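Local coordinates for protein antigen, P35 (Borreliella spielmanii A14S, PDB 6HPN) that is an outer surface protein, probably a lipoprotein, of the PFam54 family whose exact function is not settled, though it is thought to contribute to the pathogenesis of Lyme disease, at residues I174-A179 and E195-K200. Numbering follows the deposited sequence.
Sequences IKEYNA and ELKNSK
Glu-176 and Lys-197 join the two segments through a single salt bridge, in which NZ of Lys-197 donates to OE1 of Glu-176 over 2.7 Å. The ammonium meets OE1 on its syn side, the side of the sister oxygen, yet the carboxylate is engaged through one oxygen: OE2 of Glu-176 stays 3.8 Å from NZ of Lys-197. The side chains reach for each other from opposite directions across a wide gap, since their CA atoms, the nearest pair between the segments, are 12.3 Å apart. Both share the span, Lys-197 reaching somewhat further with a chain that is extended until it bends at its last torsion (chi4 78°), turning NZ off the line of the methylenes. Asn-193, one helical turn before Lys-197, reinforces the pair: its ND2 donates to OE1 of Glu-176 and its OD1 accepts from NZ of Lys-197, so the amide links both charges.

Between the two segments, close approach is limited to these charged ends. The side chain of Lys-197 also touches Asp-169, Asp-172 and Ile-173 on helix 146-179; the two aspartates probably add to the negative field around the ammonium. Apart from Glu-176 and Lys-197 the segments do not touch: only 66 Å² is buried, shared equally by the two residues, and both remain partly exposed at the protein surface. Tyr-177, by contrast, is buried, and its side chain packs on Ile-98 of helix 89-102. The geometry is that of a surface interhelical salt bridge, here tying the C-terminal part of helix 146-179 to the end of helix 187-197 within the all-helical Bbcrasp-1 (PFam54) domain, the part of the longer protein held in this chain.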
# COMPACT_ATOMS: atom_id res chain seq x y z
N ILE A 174 -9.99 13.38 -4.44
CA ILE A 174 -9.58 14.74 -4.00
C ILE A 174 -10.07 15.78 -5.02
O ILE A 174 -10.69 16.77 -4.59
CB ILE A 174 -8.05 14.79 -3.77
CG1 ILE A 174 -7.67 13.96 -2.54
CG2 ILE A 174 -7.53 16.21 -3.65
CD1 ILE A 174 -6.19 13.83 -2.32
N LYS A 175 -9.76 15.58 -6.30
CA LYS A 175 -10.15 16.50 -7.39
C LYS A 175 -11.66 16.68 -7.36
O LYS A 175 -12.10 17.84 -7.35
CB LYS A 175 -9.68 16.00 -8.76
CG LYS A 175 -8.43 16.68 -9.29
CD LYS A 175 -7.36 15.76 -9.91
CE LYS A 175 -5.94 16.22 -9.58
NZ LYS A 175 -4.91 15.22 -9.96
N GLU A 176 -12.41 15.58 -7.28
CA GLU A 176 -13.89 15.56 -7.41
C GLU A 176 -14.52 16.23 -6.18
O GLU A 176 -15.50 17.00 -6.36
CB GLU A 176 -14.40 14.14 -7.63
CG GLU A 176 -14.03 13.61 -9.00
CD GLU A 176 -14.02 12.10 -9.14
OE1 GLU A 176 -14.55 11.41 -8.24
OE2 GLU A 176 -13.46 11.61 -10.14
N TYR A 177 -13.96 15.95 -5.00
CA TYR A 177 -14.43 16.50 -3.71
C TYR A 177 -14.26 18.02 -3.77
O TYR A 177 -15.12 18.78 -3.26
CB TYR A 177 -13.70 15.85 -2.53
CG TYR A 177 -14.09 16.37 -1.17
CD1 TYR A 177 -15.15 15.83 -0.44
CD2 TYR A 177 -13.41 17.44 -0.60
CE1 TYR A 177 -15.52 16.35 0.80
CE2 TYR A 177 -13.77 17.98 0.63
CZ TYR A 177 -14.82 17.43 1.33
OH TYR A 177 -15.13 17.98 2.56
N ASN A 178 -13.16 18.48 -4.36
CA ASN A 178 -12.81 19.92 -4.37
C ASN A 178 -13.55 20.62 -5.52
O ASN A 178 -13.63 21.86 -5.47
CB ASN A 178 -11.29 20.13 -4.47
CG ASN A 178 -10.54 19.80 -3.19
OD1 ASN A 178 -11.00 20.06 -2.08
ND2 ASN A 178 -9.35 19.25 -3.35
N ALA A 179 -14.11 19.88 -6.50
CA ALA A 179 -14.79 20.43 -7.69
C ALA A 179 -16.31 20.43 -7.47
O ALA A 179 -17.00 21.13 -8.24
CB ALA A 179 -14.43 19.65 -8.92
N GLU A 195 -17.13 4.17 -2.71
CA GLU A 195 -17.49 2.73 -2.87
C GLU A 195 -17.32 2.28 -4.33
O GLU A 195 -16.87 1.15 -4.54
CB GLU A 195 -18.91 2.45 -2.41
CG GLU A 195 -19.22 0.97 -2.36
CD GLU A 195 -20.37 0.63 -1.43
OE1 GLU A 195 -21.19 1.50 -1.18
OE2 GLU A 195 -20.42 -0.50 -0.93
N LEU A 196 -17.68 3.12 -5.30
CA LEU A 196 -17.55 2.79 -6.75
C LEU A 196 -16.07 2.55 -7.06
O LEU A 196 -15.80 1.61 -7.80
CB LEU A 196 -18.12 3.91 -7.63
CG LEU A 196 -19.65 3.95 -7.72
CD1 LEU A 196 -20.11 5.12 -8.59
CD2 LEU A 196 -20.22 2.63 -8.25
N LYS A 197 -15.18 3.37 -6.50
CA LYS A 197 -13.72 3.32 -6.73
C LYS A 197 -13.08 2.13 -5.99
O LYS A 197 -11.96 1.75 -6.39
CB LYS A 197 -13.07 4.62 -6.27
CG LYS A 197 -13.20 5.79 -7.24
CD LYS A 197 -12.70 7.07 -6.65
CE LYS A 197 -12.79 8.24 -7.61
NZ LYS A 197 -14.18 8.75 -7.69
N ASN A 198 -13.75 1.60 -4.95
CA ASN A 198 -13.22 0.56 -4.03
C ASN A 198 -14.27 -0.55 -3.89
O ASN A 198 -14.74 -0.80 -2.77
CB ASN A 198 -12.82 1.16 -2.69
CG ASN A 198 -11.72 2.20 -2.80
OD1 ASN A 198 -10.56 1.84 -2.81
ND2 ASN A 198 -12.05 3.49 -2.86
N SER A 199 -14.63 -1.20 -4.99
CA SER A 199 -15.59 -2.33 -4.99
C SER A 199 -14.98 -3.55 -4.26
O SER A 199 -13.73 -3.61 -4.08
CB SER A 199 -16.03 -2.66 -6.39
OG SER A 199 -14.95 -3.18 -7.15
N LYS A 200 -15.85 -4.47 -3.84
CA LYS A 200 -15.52 -5.74 -3.15
C LYS A 200 -14.81 -6.69 -4.13
O LYS A 200 -13.91 -7.42 -3.71
CB LYS A 200 -16.78 -6.42 -2.60
CG LYS A 200 -17.53 -5.63 -1.54
CD LYS A 200 -19.02 -5.94 -1.55
CE LYS A 200 -19.37 -7.29 -0.95
NZ LYS A 200 -19.89 -7.14 0.43